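Local atomic coordinates of phospholethanolamine N-methyltransferase 2 (Haemonchus contortus, PDB entry 4KRI), a protein that probably catalyses the later S-adenosylmethionine-dependent N-methylations that turn phosphomonomethylethanolamine into phosphocholine in a parasitic nematode. Residues Ile101-Ser107 and Asn153-Trp159. Numbering follows the deposited sequence.
Sequences ILRQDLS and NWLDFIW
Leu102 and Gln104 pair with Trp159 and Phe157 across two antiparallel strands whose N-to-C directions differ by 167° and whose axes approach to 4.5 Å, each pair closed by two backbone hydrogen bonds; Leu106 N to Leu155 O, 2.8 Å, carries the pairing just past the strand ends. On one face Arg103 takes Asp156 side-on: NE reaches OD1 at 2.8 Å and NH2 reaches OD2 at 2.9 Å, with the two flat groups nearly coplanar. CG of Arg103 stands anti to the backbone N and a bend at chi2 (-78°) swings the guanidinium diagonally to Asp156 rather than to the directly facing Ile158. Ser147 also binds Asp156 OD2, while Asn70 OD1 bonds NH1 and Ser2 OG bonds NH2, helping to fix the guanidinium's rotation. In the N-terminal part of this di-domain methyltransferase, strand 98-105 lies between parallel strand 64-70 and antiparallel strand 156-166. Asp105 makes an Asx turn through Ser107 N; Asn153 ND2 reaches the same OD1 at 3.0 Å from the opposite face of the carboxylate. Asp105 OD1 lies 4.2 Å from Asp156 OD1; a water donating to Asp156 OD2, and weakly to Asp105 OD2, probably softens the repulsion. On the face of Phe157 and Trp159, Leu102 CD2 lies alongside the indole at CE3; Leu106, just past its strand, brings CD1 to the indole edge at CH2, 3.9 Å. Helix 114-124 covers this apolar side, where Trp159 NE1 donates to Thr119 OG1.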
ATOM      1  N   ILE A 101     -17.205   0.426   6.335  1.00 18.30           N
ATOM      2  CA  ILE A 101     -16.435  -0.786   6.093  1.00 18.91           C
ATOM      3  C   ILE A 101     -17.179  -1.545   5.005  1.00 22.65           C
ATOM      4  O   ILE A 101     -18.313  -1.974   5.204  1.00 20.63           O
ATOM      5  CB  ILE A 101     -16.353  -1.665   7.360  1.00 24.05           C
ATOM      6  CG1 ILE A 101     -15.706  -0.896   8.524  1.00 22.06           C
ATOM      7  CG2 ILE A 101     -15.582  -2.951   7.067  1.00 22.14           C
ATOM      8  CD1 ILE A 101     -14.267  -0.375   8.230  1.00 19.19           C
ATOM      9  N   LEU A 102     -16.559  -1.685   3.839  1.00 19.85           N
ATOM     10  CA  LEU A 102     -17.235  -2.268   2.700  1.00 21.53           C
ATOM     11  C   LEU A 102     -16.483  -3.509   2.249  1.00 23.45           C
ATOM     12  O   LEU A 102     -15.317  -3.433   1.877  1.00 21.49           O
ATOM     13  CB  LEU A 102     -17.318  -1.255   1.550  1.00 23.96           C
ATOM     14  CG  LEU A 102     -17.710  -1.831   0.182  1.00 31.98           C
ATOM     15  CD1 LEU A 102     -19.152  -2.227   0.171  1.00 42.00           C
ATOM     16  CD2 LEU A 102     -17.426  -0.829  -0.928  1.00 39.42           C
ATOM     17  N   ARG A 103     -17.149  -4.656   2.303  1.00 22.68           N
ATOM     18  CA  ARG A 103     -16.544  -5.907   1.876  1.00 20.86           C
ATOM     19  C   ARG A 103     -17.219  -6.350   0.588  1.00 21.92           C
ATOM     20  O   ARG A 103     -18.438  -6.523   0.535  1.00 21.80           O
ATOM     21  CB  ARG A 103     -16.733  -6.983   2.958  1.00 22.30           C
ATOM     22  CG  ARG A 103     -16.048  -8.346   2.694  1.00 23.21           C
ATOM     23  CD  ARG A 103     -16.823  -9.217   1.693  1.00 24.38           C
ATOM     24  NE  ARG A 103     -16.306 -10.580   1.640  1.00 26.63           N
ATOM     25  CZ  ARG A 103     -16.756 -11.581   2.391  1.00 28.83           C
ATOM     26  NH1 ARG A 103     -17.749 -11.394   3.256  1.00 25.76           N
ATOM     27  NH2 ARG A 103     -16.215 -12.781   2.270  1.00 26.04           N
ATOM     28  N   GLN A 104     -16.426  -6.548  -0.453  1.00 20.41           N
ATOM     29  CA  GLN A 104     -16.950  -7.055  -1.705  1.00 25.11           C
ATOM     30  C   GLN A 104     -15.917  -7.954  -2.353  1.00 24.75           C
ATOM     31  O   GLN A 104     -14.763  -7.551  -2.522  1.00 24.78           O
ATOM     32  CB  GLN A 104     -17.307  -5.893  -2.637  1.00 22.83           C
ATOM     33  CG  GLN A 104     -17.942  -6.317  -3.951  1.00 30.57           C
ATOM     34  CD  GLN A 104     -19.315  -6.927  -3.767  1.00 31.61           C
ATOM     35  OE1 GLN A 104     -20.100  -6.483  -2.924  1.00 29.90           O
ATOM     36  NE2 GLN A 104     -19.613  -7.962  -4.550  1.00 35.44           N
ATOM     37  N   ASP A 105     -16.338  -9.167  -2.717  1.00 25.37           N
ATOM     38  CA  ASP A 105     -15.466 -10.114  -3.417  1.00 23.48           C
ATOM     39  C   ASP A 105     -15.369  -9.740  -4.894  1.00 25.24           C
ATOM     40  O   ASP A 105     -16.396  -9.618  -5.570  1.00 32.12           O
ATOM     41  CB  ASP A 105     -16.027 -11.524  -3.264  1.00 24.25           C
ATOM     42  CG  ASP A 105     -15.159 -12.581  -3.911  1.00 33.96           C
ATOM     43  OD1 ASP A 105     -13.966 -12.319  -4.192  1.00 31.56           O
ATOM     44  OD2 ASP A 105     -15.681 -13.691  -4.131  1.00 41.67           O
ATOM     45  N   LEU A 106     -14.149  -9.550  -5.396  1.00 23.72           N
ATOM     46  CA  LEU A 106     -13.948  -9.191  -6.799  1.00 24.33           C
ATOM     47  C   LEU A 106     -13.337 -10.342  -7.616  1.00 26.81           C
ATOM     48  O   LEU A 106     -12.883 -10.136  -8.736  1.00 30.74           O
ATOM     49  CB  LEU A 106     -13.092  -7.918  -6.923  1.00 23.57           C
ATOM     50  CG  LEU A 106     -13.666  -6.628  -6.319  1.00 23.25           C
ATOM     51  CD1 LEU A 106     -12.727  -5.468  -6.583  1.00 22.98           C
ATOM     52  CD2 LEU A 106     -15.030  -6.324  -6.890  1.00 32.20           C
ATOM     53  N   SER A 107     -13.337 -11.551  -7.058  1.00 27.54           N
ATOM     54  CA  SER A 107     -12.710 -12.688  -7.736  1.00 32.52           C
ATOM     55  C   SER A 107     -13.472 -13.129  -8.990  1.00 34.31           C
ATOM     56  O   SER A 107     -12.895 -13.752  -9.883  1.00 34.00           O
ATOM     57  CB  SER A 107     -12.527 -13.871  -6.782  1.00 28.93           C
ATOM     58  OG  SER A 107     -13.765 -14.468  -6.437  1.00 29.31           O
ATOM     59  N   ASN A 153      -8.264 -17.284  -2.564  1.00 20.78           N
ATOM     60  CA  ASN A 153      -8.821 -16.088  -3.185  1.00 18.72           C
ATOM     61  C   ASN A 153      -8.209 -14.846  -2.555  1.00 17.34           C
ATOM     62  O   ASN A 153      -8.465 -14.557  -1.388  1.00 21.74           O
ATOM     63  CB  ASN A 153     -10.338 -16.073  -2.967  1.00 22.66           C
ATOM     64  CG  ASN A 153     -11.002 -14.839  -3.547  1.00 21.79           C
ATOM     65  OD1 ASN A 153     -10.374 -14.056  -4.265  1.00 21.34           O
ATOM     66  ND2 ASN A 153     -12.298 -14.676  -3.259  1.00 23.75           N
ATOM     67  N   TRP A 154      -7.415 -14.116  -3.343  1.00 18.94           N
ATOM     68  CA  TRP A 154      -6.712 -12.914  -2.891  1.00 18.71           C
ATOM     69  C   TRP A 154      -7.445 -11.647  -3.313  1.00 20.00           C
ATOM     70  O   TRP A 154      -6.985 -10.538  -3.031  1.00 22.35           O
ATOM     71  CB  TRP A 154      -5.279 -12.887  -3.469  1.00 19.40           C
ATOM     72  CG  TRP A 154      -4.260 -13.761  -2.738  1.00 19.14           C
ATOM     73  CD1 TRP A 154      -3.310 -13.330  -1.838  1.00 20.55           C
ATOM     74  CD2 TRP A 154      -4.086 -15.189  -2.852  1.00 21.42           C
ATOM     75  NE1 TRP A 154      -2.575 -14.405  -1.386  1.00 21.89           N
ATOM     76  CE2 TRP A 154      -3.018 -15.544  -1.992  1.00 22.09           C
ATOM     77  CE3 TRP A 154      -4.729 -16.196  -3.591  1.00 20.63           C
ATOM     78  CZ2 TRP A 154      -2.586 -16.870  -1.851  1.00 21.04           C
ATOM     79  CZ3 TRP A 154      -4.295 -17.509  -3.449  1.00 26.52           C
ATOM     80  CH2 TRP A 154      -3.226 -17.833  -2.584  1.00 25.26           C
ATOM     81  N   LEU A 155      -8.588 -11.806  -3.979  1.00 21.40           N
ATOM     82  CA  LEU A 155      -9.328 -10.653  -4.498  1.00 24.15           C
ATOM     83  C   LEU A 155     -10.657 -10.398  -3.780  1.00 22.86           C
ATOM     84  O   LEU A 155     -11.608  -9.859  -4.364  1.00 24.58           O
ATOM     85  CB  LEU A 155      -9.574 -10.814  -5.999  1.00 21.22           C
ATOM     86  CG  LEU A 155      -8.319 -11.114  -6.809  1.00 21.37           C
ATOM     87  CD1 LEU A 155      -8.731 -11.431  -8.243  1.00 28.21           C
ATOM     88  CD2 LEU A 155      -7.336  -9.938  -6.757  1.00 21.38           C
ATOM     89  N   ASP A 156     -10.717 -10.770  -2.510  1.00 20.00           N
ATOM     90  CA  ASP A 156     -11.899 -10.509  -1.693  1.00 21.75           C
ATOM     91  C   ASP A 156     -11.502  -9.299  -0.843  1.00 22.35           C
ATOM     92  O   ASP A 156     -10.624  -9.402   0.010  1.00 22.58           O
ATOM     93  CB  ASP A 156     -12.206 -11.755  -0.844  1.00 18.16           C
ATOM     94  CG  ASP A 156     -13.591 -11.739  -0.242  1.00 26.09           C
ATOM     95  OD1 ASP A 156     -14.292 -10.703  -0.370  1.00 25.63           O
ATOM     96  OD2 ASP A 156     -13.989 -12.766   0.374  1.00 26.23           O
ATOM     97  N   PHE A 157     -12.093  -8.135  -1.111  1.00 19.97           N
ATOM     98  CA  PHE A 157     -11.560  -6.888  -0.528  1.00 21.79           C
ATOM     99  C   PHE A 157     -12.434  -6.236   0.544  1.00 23.29           C
ATOM    100  O   PHE A 157     -13.651  -6.377   0.531  1.00 21.04           O
ATOM    101  CB  PHE A 157     -11.280  -5.886  -1.643  1.00 22.56           C
ATOM    102  CG  PHE A 157     -10.200  -6.330  -2.581  1.00 19.40           C
ATOM    103  CD1 PHE A 157      -8.881  -6.357  -2.165  1.00 24.48           C
ATOM    104  CD2 PHE A 157     -10.513  -6.754  -3.865  1.00 21.40           C
ATOM    105  CE1 PHE A 157      -7.869  -6.760  -3.025  1.00 21.10           C
ATOM    106  CE2 PHE A 157      -9.516  -7.173  -4.734  1.00 21.12           C
ATOM    107  CZ  PHE A 157      -8.186  -7.173  -4.310  1.00 20.87           C
ATOM    108  N   ILE A 158     -11.788  -5.528   1.467  1.00 19.70           N
ATOM    109  CA  ILE A 158     -12.461  -4.712   2.473  1.00 18.88           C
ATOM    110  C   ILE A 158     -11.939  -3.294   2.336  1.00 20.33           C
ATOM    111  O   ILE A 158     -10.742  -3.059   2.492  1.00 21.21           O
ATOM    112  CB  ILE A 158     -12.124  -5.177   3.886  1.00 19.35           C
ATOM    113  CG1 ILE A 158     -12.482  -6.659   4.060  1.00 20.84           C
ATOM    114  CG2 ILE A 158     -12.867  -4.319   4.926  1.00 21.41           C
ATOM    115  CD1 ILE A 158     -11.849  -7.282   5.301  1.00 22.07           C
ATOM    116  N   TRP A 159     -12.819  -2.346   2.043  1.00 19.80           N
ATOM    117  CA  TRP A 159     -12.415  -0.939   2.057  1.00 16.66           C
ATOM    118  C   TRP A 159     -12.751  -0.349   3.409  1.00 20.01           C
ATOM    119  O   TRP A 159     -13.820  -0.598   3.949  1.00 18.45           O
ATOM    120  CB  TRP A 159     -13.178  -0.135   0.986  1.00 21.82           C
ATOM    121  CG  TRP A 159     -12.712  -0.331  -0.421  1.00 21.12           C
ATOM    122  CD1 TRP A 159     -11.902   0.503  -1.143  1.00 24.73           C
ATOM    123  CD2 TRP A 159     -13.050  -1.411  -1.292  1.00 19.79           C
ATOM    124  NE1 TRP A 159     -11.715  -0.004  -2.414  1.00 23.51           N
ATOM    125  CE2 TRP A 159     -12.404  -1.181  -2.525  1.00 23.74           C
ATOM    126  CE3 TRP A 159     -13.837  -2.559  -1.149  1.00 22.36           C
ATOM    127  CZ2 TRP A 159     -12.522  -2.056  -3.607  1.00 24.73           C
ATOM    128  CZ3 TRP A 159     -13.948  -3.425  -2.218  1.00 25.98           C
ATOM    129  CH2 TRP A 159     -13.292  -3.170  -3.430  1.00 25.53           C
TER
HETATM  130  O   HOH W   1     -15.923 -14.336  -0.941  1.00 34.52           O